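Local coordinates for protein berberine bridge enzyme-like 28 (Arabidopsis thaliana, PDB 5D79) that is a secreted, FAD-dependent oxidoreductase of the berberine bridge enzyme-like family that takes part in adaptation to salt stress, at residues 381-386 with 455-460; 390-395 with 444-449. All blocks are in the same frame, centred on the assembly; numbering follows the deposited sequence.

Contact 1. Residues 381-386 with 455-460; sequences IQEIWR and YEFMTP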
ATOM      1  N   ILE A 381       5.610  23.846  -8.689  1.00 18.85           N
ATOM      2  CA  ILE A 381       4.213  23.711  -8.287  1.00 19.79           C
ATOM      3  C   ILE A 381       3.254  24.133  -9.411  1.00 19.05           C
ATOM      4  O   ILE A 381       2.236  23.474  -9.661  1.00 18.43           O
ATOM      5  CB  ILE A 381       3.924  24.527  -7.002  1.00 18.23           C
ATOM      6  CG1 ILE A 381       4.778  24.003  -5.854  1.00 13.42           C
ATOM      7  CG2 ILE A 381       2.453  24.428  -6.612  1.00 19.10           C
ATOM      8  CD1 ILE A 381       4.951  24.993  -4.745  1.00 13.70           C
ATOM      9  N   GLN A 382       3.587  25.216 -10.102  1.00 19.07           N
ATOM     10  CA  GLN A 382       2.736  25.700 -11.181  1.00 19.74           C
ATOM     11  C   GLN A 382       2.703  24.717 -12.341  1.00 18.53           C
ATOM     12  O   GLN A 382       1.664  24.512 -12.953  1.00 18.72           O
ATOM     13  CB  GLN A 382       3.207  27.070 -11.661  1.00 22.28           C
ATOM     14  CG  GLN A 382       3.214  28.109 -10.554  1.00 24.97           C
ATOM     15  CD  GLN A 382       3.688  29.459 -11.028  1.00 27.87           C
ATOM     16  OE1 GLN A 382       2.966  30.451 -10.923  1.00 33.77           O
ATOM     17  NE2 GLN A 382       4.906  29.508 -11.560  1.00 24.13           N
ATOM     18  N   GLU A 383       3.839  24.098 -12.627  1.00 18.11           N
ATOM     19  CA  GLU A 383       3.925  23.196 -13.767  1.00 22.48           C
ATOM     20  C   GLU A 383       3.137  21.919 -13.548  1.00 24.82           C
ATOM     21  O   GLU A 383       2.473  21.431 -14.463  1.00 21.90           O
ATOM     22  CB  GLU A 383       5.380  22.851 -14.079  1.00 21.39           C
ATOM     23  CG  GLU A 383       5.565  21.723 -15.101  1.00 19.75           C
ATOM     24  CD  GLU A 383       5.061  22.055 -16.492  1.00 18.22           C
ATOM     25  OE1 GLU A 383       4.727  23.222 -16.780  1.00 18.94           O
ATOM     26  OE2 GLU A 383       5.009  21.129 -17.315  1.00 23.00           O
ATOM     27  N   ILE A 384       3.209  21.363 -12.345  1.00 26.19           N
ATOM     28  CA  ILE A 384       2.509  20.111 -12.103  1.00 24.25           C
ATOM     29  C   ILE A 384       1.006  20.391 -12.018  1.00 22.54           C
ATOM     30  O   ILE A 384       0.194  19.533 -12.361  1.00 19.90           O
ATOM     31  CB  ILE A 384       3.040  19.371 -10.840  1.00 24.02           C
ATOM     32  CG1 ILE A 384       2.823  20.180  -9.565  1.00 22.43           C
ATOM     33  CG2 ILE A 384       4.530  19.035 -11.002  1.00 21.78           C
ATOM     34  CD1 ILE A 384       3.214  19.412  -8.323  1.00 18.57           C
ATOM     35  N   TRP A 385       0.646  21.606 -11.608  1.00 22.22           N
ATOM     36  CA  TRP A 385      -0.736  22.080 -11.714  1.00 20.38           C
ATOM     37  C   TRP A 385      -1.160  22.127 -13.186  1.00 21.37           C
ATOM     38  O   TRP A 385      -2.245  21.662 -13.557  1.00 20.01           O
ATOM     39  CB  TRP A 385      -0.889  23.467 -11.071  1.00 18.69           C
ATOM     40  CG  TRP A 385      -2.284  24.025 -11.132  1.00 19.01           C
ATOM     41  CD1 TRP A 385      -2.970  24.423 -12.248  1.00 18.50           C
ATOM     42  CD2 TRP A 385      -3.153  24.266 -10.025  1.00 20.16           C
ATOM     43  NE1 TRP A 385      -4.217  24.884 -11.899  1.00 17.66           N
ATOM     44  CE2 TRP A 385      -4.353  24.799 -10.541  1.00 19.55           C
ATOM     45  CE3 TRP A 385      -3.035  24.082  -8.646  1.00 19.89           C
ATOM     46  CZ2 TRP A 385      -5.421  25.151  -9.727  1.00 24.60           C
ATOM     47  CZ3 TRP A 385      -4.091  24.439  -7.840  1.00 21.29           C
ATOM     48  CH2 TRP A 385      -5.268  24.966  -8.380  1.00 24.96           C
ATOM     49  N   ARG A 386      -0.293  22.699 -14.017  1.00 22.47           N
ATOM     50  CA  ARG A 386      -0.557  22.816 -15.442  1.00 21.16           C
ATOM     51  C   ARG A 386      -0.795  21.449 -16.088  1.00 21.94           C
ATOM     52  O   ARG A 386      -1.676  21.299 -16.920  1.00 22.82           O
ATOM     53  CB  ARG A 386       0.599  23.528 -16.144  1.00 18.47           C
ATOM     54  CG  ARG A 386       0.367  23.732 -17.620  1.00 20.27           C
ATOM     55  CD  ARG A 386       1.634  24.151 -18.323  1.00 24.44           C
ATOM     56  NE  ARG A 386       2.545  23.028 -18.515  1.00 28.59           N
ATOM     57  CZ  ARG A 386       2.372  22.080 -19.431  1.00 29.19           C
ATOM     58  NH1 ARG A 386       1.317  22.108 -20.229  1.00 29.86           N
ATOM     59  NH2 ARG A 386       3.251  21.096 -19.542  1.00 29.61           N
ATOM     60  N   TYR A 455       6.620  12.684 -13.709  1.00 16.07           N
ATOM     61  CA  TYR A 455       7.664  12.082 -12.887  1.00 17.31           C
ATOM     62  C   TYR A 455       9.042  12.510 -13.373  1.00 19.93           C
ATOM     63  O   TYR A 455       9.899  12.929 -12.580  1.00 16.41           O
ATOM     64  CB  TYR A 455       7.528  10.565 -12.922  1.00 17.94           C
ATOM     65  CG  TYR A 455       8.566   9.761 -12.154  1.00 17.18           C
ATOM     66  CD1 TYR A 455       9.755   9.348 -12.762  1.00 17.26           C
ATOM     67  CD2 TYR A 455       8.326   9.350 -10.848  1.00 17.51           C
ATOM     68  CE1 TYR A 455      10.687   8.581 -12.074  1.00 16.03           C
ATOM     69  CE2 TYR A 455       9.257   8.577 -10.156  1.00 18.14           C
ATOM     70  CZ  TYR A 455      10.428   8.198 -10.777  1.00 15.63           C
ATOM     71  OH  TYR A 455      11.335   7.436 -10.091  1.00 14.70           O
ATOM     72  N   GLU A 456       9.253  12.405 -14.682  1.00 22.03           N
ATOM     73  CA  GLU A 456      10.499  12.877 -15.274  1.00 23.80           C
ATOM     74  C   GLU A 456      10.701  14.367 -14.957  1.00 21.73           C
ATOM     75  O   GLU A 456      11.807  14.790 -14.617  1.00 19.12           O
ATOM     76  CB  GLU A 456      10.522  12.638 -16.789  1.00 22.70           C
ATOM     77  CG  GLU A 456      10.587  11.173 -17.194  1.00 24.17           C
ATOM     78  CD  GLU A 456      11.738  10.429 -16.551  1.00 26.62           C
ATOM     79  OE1 GLU A 456      12.889  10.882 -16.697  1.00 29.45           O
ATOM     80  OE2 GLU A 456      11.495   9.393 -15.894  1.00 28.27           O
ATOM     81  N   PHE A 457       9.629  15.147 -15.046  1.00 17.95           N
ATOM     82  CA  PHE A 457       9.744  16.561 -14.777  1.00 18.42           C
ATOM     83  C   PHE A 457      10.226  16.803 -13.353  1.00 21.17           C
ATOM     84  O   PHE A 457      11.011  17.720 -13.108  1.00 24.22           O
ATOM     85  CB  PHE A 457       8.424  17.303 -14.991  1.00 18.12           C
ATOM     86  CG  PHE A 457       8.457  18.702 -14.443  1.00 21.93           C
ATOM     87  CD1 PHE A 457       9.197  19.691 -15.084  1.00 22.43           C
ATOM     88  CD2 PHE A 457       7.817  19.015 -13.255  1.00 20.26           C
ATOM     89  CE1 PHE A 457       9.273  20.974 -14.570  1.00 21.69           C
ATOM     90  CE2 PHE A 457       7.894  20.300 -12.735  1.00 21.61           C
ATOM     91  CZ  PHE A 457       8.626  21.281 -13.396  1.00 19.33           C
ATOM     92  N   MET A 458       9.765  15.975 -12.421  1.00 21.34           N
ATOM     93  CA  MET A 458      10.023  16.201 -10.996  1.00 18.73           C
ATOM     94  C   MET A 458      11.427  15.794 -10.546  1.00 17.96           C
ATOM     95  O   MET A 458      11.798  16.059  -9.408  1.00 18.83           O
ATOM     96  CB  MET A 458       8.985  15.455 -10.152  1.00 12.48           C
ATOM     97  CG  MET A 458       7.608  16.077 -10.170  1.00 12.40           C
ATOM     98  SD  MET A 458       7.571  17.646  -9.284  1.00 18.53           S
ATOM     99  CE  MET A 458       7.903  17.095  -7.615  1.00 11.81           C
ATOM    100  N   THR A 459      12.194  15.160 -11.433  1.00 19.01           N
ATOM    101  CA  THR A 459      13.525  14.636 -11.107  1.00 13.76           C
ATOM    102  C   THR A 459      14.425  15.605 -10.303  1.00 18.85           C
ATOM    103  O   THR A 459      14.892  15.245  -9.223  1.00 18.11           O
ATOM    104  CB  THR A 459      14.272  14.211 -12.390  1.00 14.47           C
ATOM    105  OG1 THR A 459      13.493  13.247 -13.113  1.00 14.43           O
ATOM    106  CG2 THR A 459      15.639  13.621 -12.047  1.00 14.65           C
ATOM    107  N   PRO A 460      14.650  16.842 -10.793  1.00 18.06           N
ATOM    108  CA  PRO A 460      15.584  17.686 -10.045  1.00 16.67           C
ATOM    109  C   PRO A 460      15.121  18.121  -8.659  1.00 18.31           C
ATOM    110  O   PRO A 460      15.908  18.724  -7.955  1.00 18.79           O
ATOM    111  CB  PRO A 460      15.711  18.918 -10.941  1.00 20.25           C
ATOM    112  CG  PRO A 460      14.408  19.007 -11.609  1.00 20.94           C
ATOM    113  CD  PRO A 460      14.051  17.588 -11.916  1.00 19.41           C
TER

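Contact 2. Residues 390-395 with 444-449; sequences APEARL and TDKYLK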
ATOM      1  N   ALA A 390      -4.429  18.643 -18.439  1.00 24.26           N
ATOM      2  CA  ALA A 390      -4.392  17.755 -19.605  1.00 23.20           C
ATOM      3  C   ALA A 390      -5.657  16.911 -19.691  1.00 26.31           C
ATOM      4  O   ALA A 390      -6.196  16.507 -18.664  1.00 25.65           O
ATOM      5  CB  ALA A 390      -3.161  16.856 -19.554  1.00 23.01           C
ATOM      6  N   PRO A 391      -6.137  16.644 -20.920  1.00 29.49           N
ATOM      7  CA  PRO A 391      -7.391  15.908 -21.084  1.00 27.25           C
ATOM      8  C   PRO A 391      -7.305  14.534 -20.447  1.00 24.46           C
ATOM      9  O   PRO A 391      -8.253  14.107 -19.790  1.00 24.14           O
ATOM     10  CB  PRO A 391      -7.546  15.795 -22.607  1.00 28.74           C
ATOM     11  CG  PRO A 391      -6.647  16.837 -23.179  1.00 30.82           C
ATOM     12  CD  PRO A 391      -5.511  16.959 -22.220  1.00 31.41           C
ATOM     13  N   GLU A 392      -6.166  13.869 -20.624  1.00 25.06           N
ATOM     14  CA  GLU A 392      -5.980  12.510 -20.124  1.00 23.43           C
ATOM     15  C   GLU A 392      -5.709  12.500 -18.604  1.00 22.32           C
ATOM     16  O   GLU A 392      -5.628  11.443 -17.982  1.00 22.04           O
ATOM     17  CB  GLU A 392      -4.861  11.796 -20.918  1.00 24.23           C
ATOM     18  CG  GLU A 392      -3.405  12.207 -20.630  1.00 28.57           C
ATOM     19  CD  GLU A 392      -2.935  13.444 -21.394  1.00 27.66           C
ATOM     20  OE1 GLU A 392      -3.778  14.145 -21.982  1.00 24.35           O
ATOM     21  OE2 GLU A 392      -1.711  13.720 -21.395  1.00 27.64           O
ATOM     22  N   ALA A 393      -5.614  13.680 -17.999  1.00 24.18           N
ATOM     23  CA  ALA A 393      -5.471  13.773 -16.545  1.00 24.51           C
ATOM     24  C   ALA A 393      -6.797  14.070 -15.829  1.00 21.50           C
ATOM     25  O   ALA A 393      -6.786  14.544 -14.691  1.00 22.98           O
ATOM     26  CB  ALA A 393      -4.440  14.836 -16.186  1.00 24.96           C
ATOM     27  N   ARG A 394      -7.924  13.802 -16.491  1.00 18.07           N
ATOM     28  CA  ARG A 394      -9.240  14.076 -15.913  1.00 21.14           C
ATOM     29  C   ARG A 394      -9.498  13.246 -14.660  1.00 23.72           C
ATOM     30  O   ARG A 394     -10.144  13.721 -13.721  1.00 25.86           O
ATOM     31  CB  ARG A 394     -10.367  13.819 -16.924  1.00 22.80           C
ATOM     32  CG  ARG A 394     -11.713  14.346 -16.428  1.00 28.28           C
ATOM     33  CD  ARG A 394     -12.822  14.170 -17.439  1.00 35.69           C
ATOM     34  NE  ARG A 394     -13.099  12.759 -17.720  1.00 45.65           N
ATOM     35  CZ  ARG A 394     -13.958  12.004 -17.033  1.00 44.36           C
ATOM     36  NH1 ARG A 394     -14.622  12.521 -16.007  1.00 43.62           N
ATOM     37  NH2 ARG A 394     -14.149  10.731 -17.369  1.00 42.54           N
ATOM     38  N   LEU A 395      -9.004  12.011 -14.638  1.00 24.18           N
ATOM     39  CA  LEU A 395      -9.157  11.181 -13.444  1.00 24.19           C
ATOM     40  C   LEU A 395      -7.819  10.922 -12.761  1.00 19.06           C
ATOM     41  O   LEU A 395      -7.639   9.923 -12.076  1.00 20.02           O
ATOM     42  CB  LEU A 395      -9.840   9.863 -13.791  1.00 28.42           C
ATOM     43  CG  LEU A 395     -11.257   9.978 -14.360  1.00 27.61           C
ATOM     44  CD1 LEU A 395     -11.931   8.614 -14.334  1.00 28.03           C
ATOM     45  CD2 LEU A 395     -12.073  11.003 -13.600  1.00 26.26           C
ATOM     46  N   THR A 444      -4.889   3.542 -24.037  1.00 40.91           N
ATOM     47  CA  THR A 444      -4.585   3.790 -22.631  1.00 33.22           C
ATOM     48  C   THR A 444      -3.127   4.185 -22.429  1.00 25.10           C
ATOM     49  O   THR A 444      -2.706   4.475 -21.314  1.00 23.91           O
ATOM     50  CB  THR A 444      -4.898   2.559 -21.766  1.00 31.90           C
ATOM     51  OG1 THR A 444      -4.018   1.490 -22.118  1.00 33.82           O
ATOM     52  CG2 THR A 444      -6.327   2.119 -21.989  1.00 31.46           C
ATOM     53  N   ASP A 445      -2.365   4.181 -23.518  1.00 25.17           N
ATOM     54  CA  ASP A 445      -0.967   4.597 -23.501  1.00 30.72           C
ATOM     55  C   ASP A 445      -0.803   6.032 -23.011  1.00 30.73           C
ATOM     56  O   ASP A 445       0.167   6.353 -22.320  1.00 32.16           O
ATOM     57  CB  ASP A 445      -0.355   4.478 -24.899  1.00 38.11           C
ATOM     58  CG  ASP A 445       0.322   3.144 -25.142  1.00 40.85           C
ATOM     59  OD1 ASP A 445       0.247   2.256 -24.265  1.00 38.39           O
ATOM     60  OD2 ASP A 445       0.921   2.992 -26.234  1.00 44.01           O
ATOM     61  N   LYS A 446      -1.745   6.895 -23.376  1.00 29.92           N
ATOM     62  CA  LYS A 446      -1.642   8.314 -23.065  1.00 30.50           C
ATOM     63  C   LYS A 446      -1.604   8.579 -21.552  1.00 28.70           C
ATOM     64  O   LYS A 446      -1.061   9.595 -21.104  1.00 26.07           O
ATOM     65  CB  LYS A 446      -2.804   9.076 -23.715  1.00 35.51           C
ATOM     66  CG  LYS A 446      -4.182   8.776 -23.133  1.00 41.61           C
ATOM     67  CD  LYS A 446      -5.298   9.315 -24.032  1.00 45.27           C
ATOM     68  CE  LYS A 446      -6.686   8.899 -23.539  1.00 46.98           C
ATOM     69  NZ  LYS A 446      -7.743   9.015 -24.597  1.00 48.12           N
ATOM     70  N   TYR A 447      -2.170   7.656 -20.777  1.00 26.42           N
ATOM     71  CA  TYR A 447      -2.182   7.754 -19.323  1.00 22.01           C
ATOM     72  C   TYR A 447      -0.819   7.396 -18.727  1.00 23.81           C
ATOM     73  O   TYR A 447      -0.311   8.070 -17.824  1.00 23.82           O
ATOM     74  CB  TYR A 447      -3.257   6.836 -18.738  1.00 22.87           C
ATOM     75  CG  TYR A 447      -4.681   7.109 -19.197  1.00 23.98           C
ATOM     76  CD1 TYR A 447      -5.333   8.283 -18.842  1.00 24.09           C
ATOM     77  CD2 TYR A 447      -5.388   6.172 -19.960  1.00 24.22           C
ATOM     78  CE1 TYR A 447      -6.644   8.531 -19.244  1.00 25.51           C
ATOM     79  CE2 TYR A 447      -6.694   6.412 -20.362  1.00 19.40           C
ATOM     80  CZ  TYR A 447      -7.314   7.593 -19.999  1.00 23.22           C
ATOM     81  OH  TYR A 447      -8.605   7.854 -20.383  1.00 19.74           O
ATOM     82  N   LEU A 448      -0.243   6.311 -19.226  1.00 25.16           N
ATOM     83  CA  LEU A 448       1.115   5.920 -18.862  1.00 26.68           C
ATOM     84  C   LEU A 448       2.080   7.063 -19.160  1.00 28.23           C
ATOM     85  O   LEU A 448       2.844   7.491 -18.284  1.00 23.96           O
ATOM     86  CB  LEU A 448       1.537   4.658 -19.623  1.00 26.25           C
ATOM     87  CG  LEU A 448       1.312   3.305 -18.947  1.00 24.33           C
ATOM     88  CD1 LEU A 448       0.016   3.269 -18.175  1.00 22.00           C
ATOM     89  CD2 LEU A 448       1.333   2.204 -19.972  1.00 21.07           C
ATOM     90  N   LYS A 449       2.025   7.552 -20.399  1.00 26.61           N
ATOM     91  CA  LYS A 449       2.874   8.653 -20.837  1.00 28.29           C
ATOM     92  C   LYS A 449       2.714   9.867 -19.948  1.00 24.23           C
ATOM     93  O   LYS A 449       3.704  10.515 -19.620  1.00 24.55           O
ATOM     94  CB  LYS A 449       2.574   9.034 -22.287  1.00 34.09           C
ATOM     95  CG  LYS A 449       3.059   8.001 -23.307  1.00 41.60           C
ATOM     96  CD  LYS A 449       2.789   8.423 -24.750  1.00 43.39           C
ATOM     97  CE  LYS A 449       3.125   7.297 -25.704  1.00 44.90           C
ATOM     98  NZ  LYS A 449       2.448   6.026 -25.307  1.00 46.86           N
TER

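Contact 1. Residues 381-386 with 455-460
E383 lays its aliphatic stem over one face of the F457 ring where helix 378-388 packs beside the C-terminal part of helix 441-458, both resting against the seven-stranded antiparallel sheet. CG of E383 stands 3.6 Å from the centroid of the F457 ring, a CH-pi contact only 16° off the ring normal. The torsion of F457, with CG anti to the backbone N (chi1 168°), sends its ring across to helix 378-388. Deeper in, CG2 of I384 meets the ring obliquely, 4.0 Å from CD2 of F457, and also packs on SD of M458 at 3.8 Å. M458 in turn touches Y429 of strand 425-434, while W385 reaches strand 298-306 from the other helix. R387 NE forms a salt bridge to OE2 of E383, and R386 grips the same group side-on with two nitrogens, which is likely to steady the stem over the ring. Replacing E383 with alanine would probably cost the ring most of this CH-pi cover and leave R386 and R387 without their shared carboxylate. Both oxygens are met on the syn side but from out of the carboxylate plane, with NE of R386 2.8 Å from OE1 of E383 and NH2 of R386 2.8 Å from OE2 of E383.

Contact 2. Residues 390-395 with 444-449
E392 wedges against K446 and Y447, packing the short 3-10 segment 391-392 on the first turns of helix 441-458; the segment lies in the loop between helix 378-388 and strand 396-402 of the seven-stranded antiparallel sheet. No hydrogen bond crosses here; the contact is made by shape. Its tight part is the approach of the E392 backbone to the tyrosine: the carbonyl O of E392 lies at the ring edge, near the ring plane, 3.3 Å from CD1 of Y447. That oxygen is buried and has no hydrogen-bonding partner in the model, so the weakly polar C-H edge of the ring is what it faces. The ring itself is firmly placed, its OH bonded to E437 and its plane stacked with W433, while CG of the preceding K446 sits over the centre of one face.

On the E392 side chain, CB already points toward the helix, and with CG between the backbone N and the carbonyl carbon (chi1 74°) CG of E392 comes to 3.5 Å from the backbone O of K446. W450, one turn further along, also touches E392, together with A390 and A393 of the loop.

Toward solvent the contact is looser. K446 is exposed and extended beyond CG, and its amine runs off without pairing with the glutamate: NZ of K446 stays 7.0 Å from OE1 of E392. Between the two side chains it is aliphatic carbons that meet, with CB of E392 3.8 Å from CG of K446.

How the contacts relate
The centres of the two contacts are about 15 Å apart, and both use helix 441-458: contact 2 engages its early turns and contact 1 its later turns. The partner segments adjoin in sequence too, since 381-386 lies on helix 378-388 and 390-395 in the loop that follows it. In chain order contact 2 is the inner pair and contact 1 the outer one, and the chain from one helix to the other includes strands 396-402 and 425-434, antiparallel neighbours in the sheet. Helix 441-458 thus meets helix 378-388 in contact 1 and the loop after it in contact 2. The contact centres lie about 24 and 22 Å from the centre of the chain, and both are away from the FAD pocket.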